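Local coordinates for protein HPT domain (Escherichia coli, PDB 2A0B) that relays phosphoryl groups through a histidine, as the phosphotransfer domain of the anaerobic sensor kinase ArcB, in the phosphorelay that activates the regulator ArcA, at residues L33-L47 with E62-L75. Sequence-based numbering, arbitrary orientation.
Sequences LAVFEKMMPGYVSVL and EGHKIKGAAGSVGL
Y43 fits as a knob into the hole formed by E62, K65, I66 and A69. In the conformer described here, CD of K65 lies over one face of the Y43 ring, a CH-pi contact 4.2 Å from the centroid. CB of A69 sits at the ring edge. OE2 of E62 comes within 3.4 Å of CD1 of Y43, with carboxylate and ring planes 77° apart. L47 and I66 meet tip to tip, CD1 to CD1 at 3.6 Å. Further along, F36 extends anti to its own backbone N (chi1 -179°). This carries CE1 to 3.6 Å from N of A70, while CD1 of L75 covers a ring face. These residues join helices 26-52 and 56-72, antiparallel neighbours in the four-helix bundle of the HPt domain. The phosphorylation site H64 lies on helix 56-72 but takes no part in this contact, and its ND1 is hydrogen-bonded to Q86. Behind the first shell, NZ of the same K65 conformer makes a salt bridge to OE1 of E62 at 2.8 Å. A Schellman motif with G74 at C-prime ends helix 56-72 and brings L75 back to F36. L78 of helix 76-85 also touches F36, and W108 of helix 93-122 packs on M40.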
loop_
_atom_site.group_PDB
_atom_site.type_symbol
_atom_site.label_atom_id
_atom_site.label_comp_id
_atom_site.label_asym_id
_atom_site.label_seq_id
_atom_site.Cartn_x
_atom_site.Cartn_y
_atom_site.Cartn_z
ATOM N N LEU A 33 -11.501 -2.115 0.133
ATOM C CA LEU A 33 -10.720 -1.673 -1.034
ATOM C C LEU A 33 -11.246 -0.421 -1.631
ATOM O O LEU A 33 -10.520 0.480 -2.113
ATOM C CB LEU A 33 -10.683 -2.830 -2.033
ATOM C CG LEU A 33 -9.682 -2.648 -3.187
ATOM C CD1 LEU A 33 -8.278 -2.400 -2.641
ATOM C CD2 LEU A 33 -9.689 -3.908 -4.033
ATOM N N ALA A 34 -12.572 -0.182 -1.702
ATOM C CA ALA A 34 -13.161 1.025 -2.230
ATOM C C ALA A 34 -12.772 2.227 -1.405
ATOM O O ALA A 34 -12.507 3.327 -1.897
ATOM C CB ALA A 34 -14.688 0.892 -2.314
ATOM N N VAL A 35 -12.676 2.065 -0.056
ATOM C CA VAL A 35 -12.247 3.123 0.788
ATOM C C VAL A 35 -10.714 3.416 0.558
ATOM O O VAL A 35 -10.390 4.589 0.470
ATOM C CB VAL A 35 -12.437 2.835 2.305
ATOM C CG1 VAL A 35 -11.810 3.890 3.186
ATOM C CG2 VAL A 35 -13.965 2.822 2.488
ATOM N N PHE A 36 -9.985 2.366 0.400
ATOM C CA PHE A 36 -8.504 2.543 0.144
ATOM C C PHE A 36 -8.343 3.345 -1.148
ATOM O O PHE A 36 -7.517 4.290 -1.120
ATOM C CB PHE A 36 -7.867 1.187 0.052
ATOM C CG PHE A 36 -6.358 1.213 -0.173
ATOM C CD1 PHE A 36 -5.513 1.365 0.900
ATOM C CD2 PHE A 36 -5.887 1.044 -1.458
ATOM C CE1 PHE A 36 -4.122 1.359 0.649
ATOM C CE2 PHE A 36 -4.506 1.078 -1.704
ATOM C CZ PHE A 36 -3.647 1.208 -0.645
ATOM N N GLU A 37 -9.075 2.946 -2.187
ATOM C CA GLU A 37 -8.903 3.733 -3.446
ATOM C C GLU A 37 -9.247 5.178 -3.346
ATOM O O GLU A 37 -8.718 6.080 -4.015
ATOM C CB GLU A 37 -9.844 3.161 -4.517
ATOM C CG GLU A 37 -9.528 1.816 -5.102
ATOM C CD GLU A 37 -10.568 1.605 -6.218
ATOM O OE1 GLU A 37 -10.402 2.193 -7.284
ATOM O OE2 GLU A 37 -11.580 0.951 -5.969
ATOM N N LYS A 38 -10.259 5.585 -2.511
ATOM C CA LYS A 38 -10.586 6.981 -2.396
ATOM C C LYS A 38 -9.579 7.776 -1.561
ATOM O O LYS A 38 -9.535 8.979 -1.732
ATOM C CB LYS A 38 -12.013 7.186 -1.872
ATOM C CG LYS A 38 -12.284 7.440 -0.428
ATOM C CD LYS A 38 -13.731 7.930 -0.239
ATOM C CE LYS A 38 -14.550 6.900 0.522
ATOM N NZ LYS A 38 -15.962 7.399 0.635
ATOM N N MET A 39 -8.859 7.069 -0.650
ATOM C CA MET A 39 -7.965 7.829 0.208
ATOM C C MET A 39 -6.526 7.936 -0.358
ATOM O O MET A 39 -5.844 8.902 -0.029
ATOM C CB MET A 39 -7.809 7.154 1.577
ATOM C CG MET A 39 -9.180 6.970 2.279
ATOM S SD MET A 39 -10.098 8.475 2.552
ATOM C CE MET A 39 -9.037 9.403 3.598
ATOM N N MET A 40 -6.209 6.954 -1.184
ATOM C CA MET A 40 -4.798 6.901 -1.656
ATOM C C MET A 40 -4.354 8.112 -2.436
ATOM O O MET A 40 -3.188 8.555 -2.207
ATOM C CB MET A 40 -4.529 5.609 -2.395
ATOM C CG MET A 40 -3.966 4.435 -1.638
ATOM S SD MET A 40 -2.431 4.813 -0.730
ATOM C CE MET A 40 -1.146 4.167 -1.839
ATOM N N PRO A 41 -5.153 8.717 -3.286
ATOM C CA PRO A 41 -4.698 9.918 -3.979
ATOM C C PRO A 41 -4.198 10.977 -3.031
ATOM O O PRO A 41 -3.112 11.620 -3.185
ATOM C CB PRO A 41 -5.887 10.417 -4.808
ATOM C CG PRO A 41 -6.692 9.189 -4.999
ATOM C CD PRO A 41 -6.510 8.340 -3.742
ATOM N N GLY A 42 -4.918 11.262 -1.933
ATOM C CA GLY A 42 -4.538 12.211 -0.953
ATOM C C GLY A 42 -3.337 11.785 -0.139
ATOM O O GLY A 42 -2.499 12.638 0.211
ATOM N N TYR A 43 -3.166 10.509 0.195
ATOM C CA TYR A 43 -2.042 10.008 0.950
ATOM C C TYR A 43 -0.743 10.201 0.072
ATOM O O TYR A 43 0.238 10.611 0.666
ATOM C CB TYR A 43 -2.162 8.546 1.378
ATOM C CG TYR A 43 -3.317 8.248 2.393
ATOM C CD1 TYR A 43 -3.961 9.271 3.002
ATOM C CD2 TYR A 43 -3.580 6.895 2.544
ATOM C CE1 TYR A 43 -5.002 8.948 3.938
ATOM C CE2 TYR A 43 -4.615 6.526 3.484
ATOM C CZ TYR A 43 -5.219 7.608 4.062
ATOM O OH TYR A 43 -6.255 7.322 5.033
ATOM N N VAL A 44 -0.927 9.917 -1.199
ATOM C CA VAL A 44 0.336 10.034 -2.031
ATOM C C VAL A 44 0.653 11.503 -2.219
ATOM O O VAL A 44 1.847 11.869 -2.113
ATOM C CB VAL A 44 0.113 9.279 -3.324
ATOM C CG1 VAL A 44 1.241 9.654 -4.347
ATOM C CG2 VAL A 44 0.137 7.771 -3.194
ATOM N N SER A 45 -0.334 12.386 -2.374
ATOM C CA SER A 45 -0.068 13.806 -2.461
ATOM C C SER A 45 0.607 14.346 -1.215
ATOM O O SER A 45 1.496 15.214 -1.253
ATOM C CB SER A 45 -1.331 14.598 -2.808
ATOM O OG SER A 45 -1.860 14.092 -4.027
ATOM N N VAL A 46 0.234 13.878 -0.014
ATOM C CA VAL A 46 0.878 14.305 1.218
ATOM C C VAL A 46 2.316 13.790 1.260
ATOM O O VAL A 46 3.195 14.550 1.681
ATOM C CB VAL A 46 0.119 13.820 2.478
ATOM C CG1 VAL A 46 0.910 14.030 3.757
ATOM C CG2 VAL A 46 -1.211 14.589 2.523
ATOM N N LEU A 47 2.595 12.558 0.845
ATOM C CA LEU A 47 3.942 12.043 0.763
ATOM C C LEU A 47 4.805 12.993 -0.117
ATOM O O LEU A 47 5.890 13.336 0.352
ATOM C CB LEU A 47 4.110 10.672 0.099
ATOM C CG LEU A 47 3.970 9.441 0.971
ATOM C CD1 LEU A 47 3.974 8.191 0.104
ATOM C CD2 LEU A 47 5.087 9.401 2.028
ATOM N N GLU A 62 3.366 9.589 7.160
ATOM C CA GLU A 62 2.468 9.209 6.062
ATOM C C GLU A 62 2.808 7.834 5.592
ATOM O O GLU A 62 1.942 6.986 5.200
ATOM C CB GLU A 62 2.493 10.284 4.957
ATOM C CG GLU A 62 1.260 10.236 4.073
ATOM C CD GLU A 62 -0.011 10.697 4.788
ATOM O OE1 GLU A 62 0.038 11.158 5.940
ATOM O OE2 GLU A 62 -1.073 10.581 4.153
ATOM N N GLY A 63 4.113 7.445 5.535
ATOM C CA GLY A 63 4.490 6.090 5.198
ATOM C C GLY A 63 3.774 5.045 6.145
ATOM O O GLY A 63 3.352 4.039 5.696
ATOM N N HIS A 64 3.835 5.366 7.440
ATOM C CA HIS A 64 3.209 4.460 8.438
ATOM C C HIS A 64 1.699 4.379 8.200
ATOM O O HIS A 64 1.194 3.230 8.342
ATOM C CB HIS A 64 3.472 5.148 9.785
ATOM C CG HIS A 64 2.942 4.319 10.950
ATOM N ND1 HIS A 64 3.442 3.111 11.312
ATOM C CD2 HIS A 64 1.880 4.616 11.760
ATOM C CE1 HIS A 64 2.731 2.642 12.379
ATOM N NE2 HIS A 64 1.831 3.552 12.621
ATOM N N LYS A 65 1.075 5.473 7.882
ATOM C CA LYS A 65 -0.384 5.435 7.618
ATOM C C LYS A 65 -0.699 4.545 6.425
ATOM O O LYS A 65 -1.564 3.653 6.455
ATOM C CB LYS A 65 -0.880 6.842 7.437
ATOM C CG LYS A 65 -2.379 7.121 7.511
ATOM C CD LYS A 65 -2.671 8.562 7.097
ATOM C CE LYS A 65 -1.991 9.542 8.038
ATOM N NZ LYS A 65 -2.165 10.961 7.620
ATOM N N ILE A 66 0.102 4.726 5.328
ATOM C CA ILE A 66 -0.165 3.844 4.184
ATOM C C ILE A 66 0.141 2.440 4.455
ATOM O O ILE A 66 -0.527 1.500 3.935
ATOM C CB ILE A 66 0.714 4.420 2.983
ATOM C CG1 ILE A 66 0.148 5.745 2.546
ATOM C CG2 ILE A 66 0.696 3.421 1.846
ATOM C CD1 ILE A 66 1.167 6.573 1.712
ATOM N N LYS A 67 1.197 2.019 5.185
ATOM C CA LYS A 67 1.597 0.710 5.532
ATOM C C LYS A 67 0.337 -0.010 6.208
ATOM O O LYS A 67 0.072 -1.112 5.814
ATOM C CB LYS A 67 2.777 0.703 6.506
ATOM C CG LYS A 67 3.166 -0.694 6.915
ATOM C CD LYS A 67 4.154 -0.749 8.065
ATOM C CE LYS A 67 4.436 -2.190 8.502
ATOM N NZ LYS A 67 5.240 -2.088 9.777
ATOM N N GLY A 68 -0.155 0.766 7.156
ATOM C CA GLY A 68 -1.325 0.117 7.869
ATOM C C GLY A 68 -2.521 -0.068 6.943
ATOM O O GLY A 68 -3.187 -1.147 6.994
ATOM N N ALA A 69 -2.858 0.955 6.203
ATOM C CA ALA A 69 -3.988 0.974 5.259
ATOM C C ALA A 69 -3.863 -0.144 4.279
ATOM O O ALA A 69 -4.713 -1.000 4.033
ATOM C CB ALA A 69 -4.202 2.313 4.600
ATOM N N ALA A 70 -2.664 -0.214 3.580
ATOM C CA ALA A 70 -2.500 -1.309 2.656
ATOM C C ALA A 70 -2.494 -2.696 3.184
ATOM O O ALA A 70 -2.996 -3.658 2.617
ATOM C CB ALA A 70 -1.112 -1.047 1.924
ATOM N N GLY A 71 -1.926 -2.914 4.389
ATOM C CA GLY A 71 -1.832 -4.209 5.046
ATOM C C GLY A 71 -3.279 -4.651 5.441
ATOM O O GLY A 71 -3.508 -5.866 5.367
ATOM N N SER A 72 -4.132 -3.715 5.670
ATOM C CA SER A 72 -5.500 -4.073 6.100
ATOM C C SER A 72 -6.273 -4.784 5.003
ATOM O O SER A 72 -7.239 -5.509 5.269
ATOM C CB SER A 72 -6.203 -2.835 6.607
ATOM O OG SER A 72 -6.864 -2.062 5.649
ATOM N N VAL A 73 -5.960 -4.464 3.733
ATOM C CA VAL A 73 -6.617 -5.070 2.589
ATOM C C VAL A 73 -5.734 -6.025 1.803
ATOM O O VAL A 73 -6.156 -6.498 0.721
ATOM C CB VAL A 73 -7.239 -3.998 1.684
ATOM C CG1 VAL A 73 -8.373 -3.268 2.396
ATOM C CG2 VAL A 73 -6.221 -2.964 1.165
ATOM N N GLY A 74 -4.590 -6.445 2.300
ATOM C CA GLY A 74 -3.774 -7.490 1.680
ATOM C C GLY A 74 -2.835 -6.973 0.521
ATOM O O GLY A 74 -2.456 -7.957 -0.156
ATOM N N LEU A 75 -2.641 -5.716 0.589
ATOM C CA LEU A 75 -1.675 -5.220 -0.541
ATOM C C LEU A 75 -0.247 -5.346 0.052
ATOM O O LEU A 75 0.194 -4.267 0.482
ATOM C CB LEU A 75 -2.119 -3.840 -0.945
ATOM C CG LEU A 75 -3.519 -3.768 -1.672
ATOM C CD1 LEU A 75 -4.068 -2.382 -1.743
ATOM C CD2 LEU A 75 -3.360 -4.417 -3.045
#